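PDB 5JK0: tyrosine recombinase XerH from Helicobacter pylori, which cuts and rejoins DNA as a site-specific tyrosine recombinase that takes part in chromosome segregation. Local coordinates for residues M2-K10 with Y139-E147; L17-C28 with L49-L58. All coordinates share one frame; numbering follows the deposited sequence.

Contact 1: residues M2-K10 with Y139-E147; sequences MKHPLEELK and YIDKQNQDE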
# COMPACT_ATOMS: atom_id res chain seq x y z
N MET D 2 -6.69 -14.31 -37.67
CA MET D 2 -8.11 -14.43 -37.95
C MET D 2 -8.92 -14.52 -36.66
O MET D 2 -8.53 -15.20 -35.71
CB MET D 2 -8.39 -15.66 -38.82
CG MET D 2 -9.81 -15.73 -39.35
SD MET D 2 -10.41 -17.42 -39.39
CE MET D 2 -8.93 -18.27 -39.94
N LYS D 3 -10.05 -13.82 -36.63
CA LYS D 3 -10.97 -13.90 -35.50
C LYS D 3 -12.00 -15.00 -35.72
O LYS D 3 -12.33 -15.34 -36.86
CB LYS D 3 -11.67 -12.55 -35.29
CG LYS D 3 -10.74 -11.42 -34.87
CD LYS D 3 -11.52 -10.21 -34.40
CE LYS D 3 -10.59 -9.10 -33.95
NZ LYS D 3 -11.33 -7.96 -33.33
N HIS D 4 -12.51 -15.56 -34.62
CA HIS D 4 -13.50 -16.62 -34.69
C HIS D 4 -14.72 -16.26 -33.85
O HIS D 4 -14.62 -15.43 -32.95
CB HIS D 4 -12.90 -17.94 -34.19
CG HIS D 4 -11.60 -18.30 -34.83
ND1 HIS D 4 -11.52 -19.02 -36.00
CD2 HIS D 4 -10.32 -18.03 -34.47
CE1 HIS D 4 -10.25 -19.19 -36.33
NE2 HIS D 4 -9.50 -18.60 -35.42
N PRO D 5 -15.87 -16.86 -34.15
CA PRO D 5 -17.03 -16.68 -33.27
C PRO D 5 -16.74 -17.22 -31.87
O PRO D 5 -15.91 -18.12 -31.73
CB PRO D 5 -18.14 -17.48 -33.96
CG PRO D 5 -17.72 -17.54 -35.39
CD PRO D 5 -16.22 -17.61 -35.37
N LEU D 6 -17.41 -16.69 -30.86
CA LEU D 6 -17.19 -17.12 -29.48
C LEU D 6 -17.54 -18.60 -29.30
O LEU D 6 -16.75 -19.37 -28.76
CB LEU D 6 -18.00 -16.27 -28.51
CG LEU D 6 -17.81 -16.62 -27.03
CD1 LEU D 6 -16.40 -16.26 -26.57
CD2 LEU D 6 -18.85 -15.94 -26.16
N GLU D 7 -18.72 -18.97 -29.77
CA GLU D 7 -19.22 -20.33 -29.60
C GLU D 7 -19.50 -20.99 -30.95
O GLU D 7 -20.49 -20.67 -31.61
CB GLU D 7 -20.48 -20.33 -28.74
CG GLU D 7 -20.28 -19.70 -27.37
CD GLU D 7 -21.58 -19.56 -26.59
OE1 GLU D 7 -21.76 -20.32 -25.62
OE2 GLU D 7 -22.40 -18.70 -26.96
N GLU D 8 -18.62 -21.90 -31.36
CA GLU D 8 -18.75 -22.58 -32.64
C GLU D 8 -19.23 -24.02 -32.47
O GLU D 8 -19.69 -24.64 -33.43
CB GLU D 8 -17.42 -22.56 -33.40
CG GLU D 8 -17.00 -21.19 -33.89
CD GLU D 8 -15.67 -21.22 -34.62
OE1 GLU D 8 -15.65 -20.90 -35.83
OE2 GLU D 8 -14.65 -21.55 -33.98
N LEU D 9 -19.12 -24.54 -31.26
CA LEU D 9 -19.51 -25.92 -30.98
C LEU D 9 -20.71 -25.99 -30.05
O LEU D 9 -21.10 -25.00 -29.44
CB LEU D 9 -18.33 -26.68 -30.37
CG LEU D 9 -17.01 -26.64 -31.15
CD1 LEU D 9 -15.91 -27.35 -30.37
CD2 LEU D 9 -17.18 -27.25 -32.53
N LYS D 10 -21.30 -27.18 -29.94
CA LYS D 10 -22.43 -27.39 -29.05
C LYS D 10 -21.95 -27.66 -27.63
O LYS D 10 -22.66 -27.41 -26.66
CB LYS D 10 -23.30 -28.56 -29.53
N TYR D 139 -7.52 -12.17 -24.23
CA TYR D 139 -7.29 -12.65 -25.58
C TYR D 139 -8.61 -12.97 -26.29
O TYR D 139 -8.79 -12.65 -27.46
CB TYR D 139 -6.38 -13.88 -25.56
CG TYR D 139 -6.13 -14.51 -26.91
CD1 TYR D 139 -5.12 -14.03 -27.75
CD2 TYR D 139 -6.89 -15.58 -27.35
CE1 TYR D 139 -4.89 -14.61 -28.98
CE2 TYR D 139 -6.67 -16.16 -28.58
CZ TYR D 139 -5.67 -15.68 -29.39
OH TYR D 139 -5.45 -16.26 -30.62
N ILE D 140 -9.52 -13.61 -25.56
CA ILE D 140 -10.82 -13.97 -26.12
C ILE D 140 -11.63 -12.72 -26.48
O ILE D 140 -12.30 -12.68 -27.51
CB ILE D 140 -11.63 -14.86 -25.15
CG1 ILE D 140 -10.88 -16.16 -24.88
CG2 ILE D 140 -13.01 -15.16 -25.72
CD1 ILE D 140 -11.59 -17.08 -23.90
N ASP D 141 -11.57 -11.71 -25.62
CA ASP D 141 -12.27 -10.45 -25.86
C ASP D 141 -11.77 -9.75 -27.12
O ASP D 141 -12.51 -8.98 -27.73
CB ASP D 141 -12.11 -9.51 -24.66
CG ASP D 141 -12.92 -9.95 -23.45
OD1 ASP D 141 -13.83 -10.79 -23.62
OD2 ASP D 141 -12.64 -9.44 -22.34
N LYS D 142 -10.53 -10.02 -27.49
CA LYS D 142 -9.90 -9.32 -28.61
C LYS D 142 -9.89 -10.14 -29.90
O LYS D 142 -9.48 -9.63 -30.95
CB LYS D 142 -8.47 -8.93 -28.24
CG LYS D 142 -8.36 -7.96 -27.07
CD LYS D 142 -6.93 -7.84 -26.60
CE LYS D 142 -6.83 -6.97 -25.35
NZ LYS D 142 -5.43 -6.93 -24.83
N GLN D 143 -10.31 -11.39 -29.82
CA GLN D 143 -10.24 -12.27 -30.99
C GLN D 143 -11.57 -12.95 -31.33
O GLN D 143 -11.62 -13.78 -32.24
CB GLN D 143 -9.17 -13.34 -30.77
CG GLN D 143 -7.77 -12.79 -30.51
CD GLN D 143 -7.24 -11.96 -31.67
OE1 GLN D 143 -7.62 -12.15 -32.82
NE2 GLN D 143 -6.34 -11.03 -31.35
N ASN D 144 -12.63 -12.60 -30.62
CA ASN D 144 -13.94 -13.16 -30.94
C ASN D 144 -14.85 -12.14 -31.61
O ASN D 144 -14.83 -10.96 -31.27
CB ASN D 144 -14.61 -13.73 -29.69
CG ASN D 144 -15.41 -12.69 -28.92
OD1 ASN D 144 -16.59 -12.48 -29.18
ND2 ASN D 144 -14.76 -12.04 -27.96
N GLN D 145 -15.63 -12.60 -32.59
CA GLN D 145 -16.61 -11.75 -33.27
C GLN D 145 -17.55 -12.59 -34.12
O GLN D 145 -17.19 -13.66 -34.60
CB GLN D 145 -15.92 -10.70 -34.14
CG GLN D 145 -15.20 -11.26 -35.36
CD GLN D 145 -14.64 -10.17 -36.24
OE1 GLN D 145 -14.44 -9.03 -35.80
NE2 GLN D 145 -14.37 -10.50 -37.50
N ASP D 146 -18.77 -12.09 -34.31
CA ASP D 146 -19.76 -12.79 -35.13
C ASP D 146 -19.68 -12.33 -36.59
O ASP D 146 -18.66 -11.82 -37.03
CB ASP D 146 -21.17 -12.58 -34.58
CG ASP D 146 -21.50 -11.12 -34.32
OD1 ASP D 146 -21.03 -10.25 -35.08
OD2 ASP D 146 -22.22 -10.84 -33.34
N GLU D 147 -20.77 -12.52 -37.32
CA GLU D 147 -20.82 -12.15 -38.73
C GLU D 147 -20.88 -10.63 -38.90
O GLU D 147 -20.41 -10.09 -39.90
CB GLU D 147 -22.02 -12.80 -39.41
O HOH W 1 -12.74 -8.90 -30.58
O HOH W 2 -18.74 -13.76 -31.06
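Lys3 lies across the side chain of Gln145 at about a right angle, its CD 3.4 Å from Gln145 OE1. These two residues, with Gln143, lose the most surface to the contact. The Lys3 side chain runs extended beyond CG, with CG anti to its own carbonyl carbon (chi1 -65°), a course that carries it over the backbone of Lys142 and Gln143. Along that course Lys3 CB rests 3.3 Å from Gln143 O, and the ammonium end reaches a water that also donates to Asp141 O and Asn144 O. The first torsion of Gln143 (chi1 -58°) sets its CG over one face of the Tyr139 ring, and the bend at chi2 turns OE1 to Lys3 CG.

The backbones themselves form a single beta bridge, His4 with Asn144. His4 N donates to Gln143 O at 3.1 Å, nearly in line with the C=O bond. In return Gln145 N donates to His4 O at 3.0 Å, from above the carbonyl plane.

Farther along, Leu6 CD1 packs on Ile140 CG2 at 3.7 Å, the side chains crossing roughly perpendicularly. Asn144 is buried and gripped at both ends of its amide: ND2 donates in the amide plane to Ile140 O at 2.6 Å, while OD1 accepts from Tyr152 N and from a water shared with Leu6 N. Backbone hydrogen bonds and two bridging waters, one of them joining the Lys3 ammonium to the carbonyls of Asp141 and Asn144, thus tie the N-terminal chain to residues 139-147, on the last helix of the SAM-like N-terminal region.

Contact 2: residues L17-C28 with L49-L58; sequences LLWIGRFLRYKC and LNQACSSSQL. With nucleotides of chain G.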
# COMPACT_ATOMS: atom_id res chain seq x y z
N LEU D 17 -11.62 -25.42 -24.76
CA LEU D 17 -10.37 -26.01 -25.22
C LEU D 17 -9.89 -25.35 -26.50
O LEU D 17 -8.69 -25.20 -26.73
CB LEU D 17 -10.53 -27.51 -25.45
CG LEU D 17 -10.17 -28.44 -24.29
CD1 LEU D 17 -10.35 -29.90 -24.71
CD2 LEU D 17 -8.74 -28.19 -23.83
N LEU D 18 -10.85 -24.97 -27.35
CA LEU D 18 -10.55 -24.35 -28.63
C LEU D 18 -9.84 -23.01 -28.45
O LEU D 18 -8.86 -22.72 -29.13
CB LEU D 18 -11.83 -24.18 -29.44
CG LEU D 18 -11.70 -24.19 -30.96
CD1 LEU D 18 -11.11 -25.51 -31.43
CD2 LEU D 18 -13.05 -23.94 -31.61
N TRP D 19 -10.34 -22.21 -27.51
CA TRP D 19 -9.77 -20.89 -27.25
C TRP D 19 -8.45 -20.97 -26.49
O TRP D 19 -7.55 -20.16 -26.72
CB TRP D 19 -10.76 -20.02 -26.48
CG TRP D 19 -11.85 -19.46 -27.33
CD1 TRP D 19 -13.17 -19.80 -27.31
CD2 TRP D 19 -11.71 -18.46 -28.34
NE1 TRP D 19 -13.87 -19.07 -28.24
CE2 TRP D 19 -12.99 -18.24 -28.89
CE3 TRP D 19 -10.63 -17.72 -28.84
CZ2 TRP D 19 -13.22 -17.32 -29.91
CZ3 TRP D 19 -10.86 -16.81 -29.85
CH2 TRP D 19 -12.14 -16.61 -30.38
N ILE D 20 -8.33 -21.95 -25.60
CA ILE D 20 -7.10 -22.14 -24.84
C ILE D 20 -5.95 -22.52 -25.78
O ILE D 20 -4.84 -22.00 -25.65
CB ILE D 20 -7.26 -23.23 -23.76
CG1 ILE D 20 -8.23 -22.76 -22.68
CG2 ILE D 20 -5.91 -23.57 -23.13
CD1 ILE D 20 -8.43 -23.77 -21.57
N GLY D 21 -6.23 -23.41 -26.73
CA GLY D 21 -5.25 -23.82 -27.70
C GLY D 21 -4.78 -22.67 -28.57
O GLY D 21 -3.59 -22.55 -28.88
N ARG D 22 -5.71 -21.81 -28.96
CA ARG D 22 -5.39 -20.63 -29.76
C ARG D 22 -4.52 -19.65 -28.98
O ARG D 22 -3.57 -19.08 -29.51
CB ARG D 22 -6.66 -19.93 -30.23
CG ARG D 22 -7.45 -20.71 -31.27
CD ARG D 22 -8.85 -20.14 -31.43
NE ARG D 22 -9.63 -20.84 -32.45
CZ ARG D 22 -10.95 -20.81 -32.53
NH1 ARG D 22 -11.66 -20.12 -31.64
NH2 ARG D 22 -11.57 -21.48 -33.49
N PHE D 23 -4.86 -19.47 -27.70
CA PHE D 23 -4.12 -18.55 -26.84
C PHE D 23 -2.69 -19.03 -26.59
O PHE D 23 -1.75 -18.26 -26.68
CB PHE D 23 -4.85 -18.37 -25.51
CG PHE D 23 -4.08 -17.55 -24.51
CD1 PHE D 23 -3.93 -16.19 -24.68
CD2 PHE D 23 -3.53 -18.15 -23.39
CE1 PHE D 23 -3.23 -15.43 -23.76
CE2 PHE D 23 -2.82 -17.39 -22.46
CZ PHE D 23 -2.68 -16.03 -22.65
N LEU D 24 -2.55 -20.32 -26.29
CA LEU D 24 -1.24 -20.89 -26.00
C LEU D 24 -0.33 -20.88 -27.22
O LEU D 24 0.89 -20.76 -27.09
CB LEU D 24 -1.39 -22.32 -25.46
CG LEU D 24 -1.98 -22.44 -24.06
CD1 LEU D 24 -2.15 -23.90 -23.66
CD2 LEU D 24 -1.12 -21.70 -23.05
N ARG D 25 -0.91 -21.00 -28.41
CA ARG D 25 -0.12 -20.93 -29.63
C ARG D 25 0.37 -19.51 -29.86
O ARG D 25 1.49 -19.29 -30.33
CB ARG D 25 -0.93 -21.40 -30.85
CG ARG D 25 -0.09 -21.54 -32.11
CD ARG D 25 -0.94 -21.80 -33.34
NE ARG D 25 -0.11 -22.14 -34.50
CZ ARG D 25 0.45 -21.25 -35.31
NH1 ARG D 25 1.18 -21.65 -36.34
NH2 ARG D 25 0.29 -19.95 -35.08
N TYR D 26 -0.48 -18.54 -29.53
CA TYR D 26 -0.13 -17.13 -29.66
C TYR D 26 1.02 -16.77 -28.72
O TYR D 26 1.93 -16.03 -29.10
CB TYR D 26 -1.33 -16.24 -29.36
CG TYR D 26 -0.96 -14.81 -29.04
CD1 TYR D 26 -0.49 -13.96 -30.03
CD2 TYR D 26 -1.06 -14.32 -27.75
CE1 TYR D 26 -0.14 -12.65 -29.74
CE2 TYR D 26 -0.72 -13.01 -27.45
CZ TYR D 26 -0.26 -12.18 -28.45
OH TYR D 26 0.09 -10.88 -28.16
N LYS D 27 0.98 -17.31 -27.51
CA LYS D 27 2.02 -17.05 -26.53
C LYS D 27 3.35 -17.65 -26.97
O LYS D 27 4.41 -17.08 -26.73
CB LYS D 27 1.63 -17.60 -25.15
CG LYS D 27 0.34 -17.02 -24.60
CD LYS D 27 0.38 -15.50 -24.54
CE LYS D 27 1.39 -15.00 -23.52
NZ LYS D 27 1.39 -13.52 -23.42
N CYS D 28 3.29 -18.80 -27.64
CA CYS D 28 4.49 -19.46 -28.14
C CYS D 28 5.21 -18.61 -29.18
O CYS D 28 6.43 -18.67 -29.31
CB CYS D 28 4.15 -20.83 -28.72
SG CYS D 28 3.83 -22.11 -27.49
N LEU D 49 -0.71 -27.09 -32.76
CA LEU D 49 -1.59 -26.11 -32.13
C LEU D 49 -2.49 -25.40 -33.14
O LEU D 49 -3.39 -24.64 -32.75
CB LEU D 49 -0.77 -25.08 -31.35
CG LEU D 49 -0.03 -25.60 -30.11
CD1 LEU D 49 0.85 -24.51 -29.51
CD2 LEU D 49 -1.02 -26.12 -29.08
N ASN D 50 -2.26 -25.64 -34.42
CA ASN D 50 -3.09 -25.06 -35.47
C ASN D 50 -4.41 -25.79 -35.63
O ASN D 50 -5.32 -25.32 -36.32
CB ASN D 50 -2.34 -25.04 -36.80
CG ASN D 50 -1.53 -23.77 -37.00
OD1 ASN D 50 -0.31 -23.82 -37.18
ND2 ASN D 50 -2.20 -22.63 -36.96
N GLN D 51 -4.52 -26.95 -35.00
CA GLN D 51 -5.75 -27.74 -35.02
C GLN D 51 -6.31 -27.90 -33.61
O GLN D 51 -5.63 -27.59 -32.63
CB GLN D 51 -5.50 -29.11 -35.66
N ALA D 52 -7.54 -28.37 -33.52
CA ALA D 52 -8.18 -28.60 -32.23
C ALA D 52 -7.51 -29.75 -31.49
O ALA D 52 -7.36 -30.84 -32.04
CB ALA D 52 -9.67 -28.87 -32.41
N CYS D 53 -7.12 -29.51 -30.25
CA CYS D 53 -6.45 -30.53 -29.45
C CYS D 53 -7.22 -30.83 -28.17
O CYS D 53 -7.96 -29.98 -27.66
CB CYS D 53 -5.03 -30.09 -29.10
SG CYS D 53 -4.02 -29.61 -30.52
N SER D 54 -7.05 -32.04 -27.65
CA SER D 54 -7.62 -32.40 -26.36
C SER D 54 -6.75 -31.84 -25.25
O SER D 54 -5.67 -31.30 -25.52
CB SER D 54 -7.76 -33.92 -26.23
OG SER D 54 -6.49 -34.54 -26.18
N SER D 55 -7.21 -31.95 -24.01
CA SER D 55 -6.46 -31.45 -22.87
C SER D 55 -5.13 -32.18 -22.73
O SER D 55 -4.11 -31.58 -22.42
CB SER D 55 -7.27 -31.60 -21.58
OG SER D 55 -6.54 -31.13 -20.46
N SER D 56 -5.15 -33.49 -22.97
CA SER D 56 -3.95 -34.31 -22.90
C SER D 56 -2.95 -33.92 -23.98
O SER D 56 -1.74 -33.93 -23.75
CB SER D 56 -4.31 -35.79 -23.02
OG SER D 56 -3.14 -36.60 -23.03
N GLN D 57 -3.46 -33.57 -25.15
CA GLN D 57 -2.61 -33.18 -26.27
C GLN D 57 -1.99 -31.80 -26.04
O GLN D 57 -0.83 -31.58 -26.37
CB GLN D 57 -3.41 -33.19 -27.58
CG GLN D 57 -3.85 -34.58 -28.01
CD GLN D 57 -4.72 -34.57 -29.25
OE1 GLN D 57 -5.00 -33.51 -29.81
NE2 GLN D 57 -5.16 -35.75 -29.67
N LEU D 58 -2.77 -30.88 -25.48
CA LEU D 58 -2.27 -29.54 -25.18
C LEU D 58 -1.16 -29.60 -24.13
O LEU D 58 -0.20 -28.83 -24.19
CB LEU D 58 -3.40 -28.63 -24.69
CG LEU D 58 -4.40 -28.15 -25.74
CD1 LEU D 58 -5.41 -27.21 -25.11
CD2 LEU D 58 -3.69 -27.49 -26.90
P DT G 19 3.16 -11.09 -21.31
OP1 DT G 19 2.46 -10.05 -22.09
OP2 DT G 19 2.67 -12.48 -21.32
O5' DT G 19 4.70 -11.12 -21.75
C5' DT G 19 5.46 -9.91 -21.77
C4' DT G 19 6.84 -10.11 -21.16
O4' DT G 19 6.73 -10.17 -19.72
C3' DT G 19 7.57 -11.38 -21.60
O3' DT G 19 8.90 -11.07 -21.99
C2' DT G 19 7.56 -12.25 -20.34
C1' DT G 19 7.56 -11.20 -19.24
N1 DT G 19 7.02 -11.69 -17.94
C2 DT G 19 7.80 -11.63 -16.82
O2 DT G 19 8.94 -11.19 -16.82
N3 DT G 19 7.21 -12.09 -15.67
C4 DT G 19 5.93 -12.61 -15.55
O4 DT G 19 5.48 -13.01 -14.48
C5 DT G 19 5.16 -12.65 -16.77
C7 DT G 19 3.76 -13.19 -16.76
C6 DT G 19 5.73 -12.19 -17.90
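Leu49 rises from the loop before helix 55-68 as a knob against helix 12-30, its CB 3.7 Å from Arg25 CG and its CD1 3.7 Å from Arg25 CA. The two side chains lie alongside each other, running in opposing senses, and Cys28 SG borders the same knob at 4.3 Å from Leu49 CD1. The hollow beside it lies at Gly21, where Leu58 CD2 packs on bare backbone, 4.1 Å from Gly21 CA. The other branch of Leu58 is held between two residues, with CD1 3.7 Å from Leu17 CD2 and 4.2 Å from Ile20 CG2. Leu17 is itself a bump, CD1 lying near Cys53 O and Ser55 N where helix 55-68 starts with a capping box, two weak bonds between N-cap Ser54 and Gln57. Leu18 CD1 meets Ala52 CB at the margin.

Extended from CG to NE, with CG anti to the backbone N (chi1 -172°), Arg25 brings its guanidinium under Asn50, whose ND2 stands over one face. The planes are 46° apart, and the bond from Arg25 NH1 to Asn50 OD1 (2.8 Å, 120° at the hydrogen) is weak; NE donates a hydrogen bond to Leu46 O, its stronger partner. Lys27, bent at chi2 and chi3, leaves this interface and donates from NZ to OP2 of DT19 of chain G at 2.7 Å. Within the N-terminal SAM-like region the contact is thus mainly apolar, with a weak polar rim.

In the fold
Contact 2 is nested within the chain loop that contact 1 closes, and their centres lie about 14 Å apart. Helix 12-30 joins them through Trp19 and Arg22: Leu6 O is 2.9 Å from Trp19 NE1, a probable hydrogen bond, and Glu8 OE2 forms a 3.1 Å salt bridge with Arg22 NH2. Trp19 CH2 also packs 3.4 Å from Gln143 O. Residues 2-10 and helix 123-143 therefore meet helix 12-30, which residues 49-58 cover in turn. Both contacts are away from the predicted active-site residues. Helix 12-30, through Lys27, which is not part of the interface, donates to a phosphate of DT19 of chain G, whereas the nearest atom of contact 1 is about 6 Å from nucleic acid.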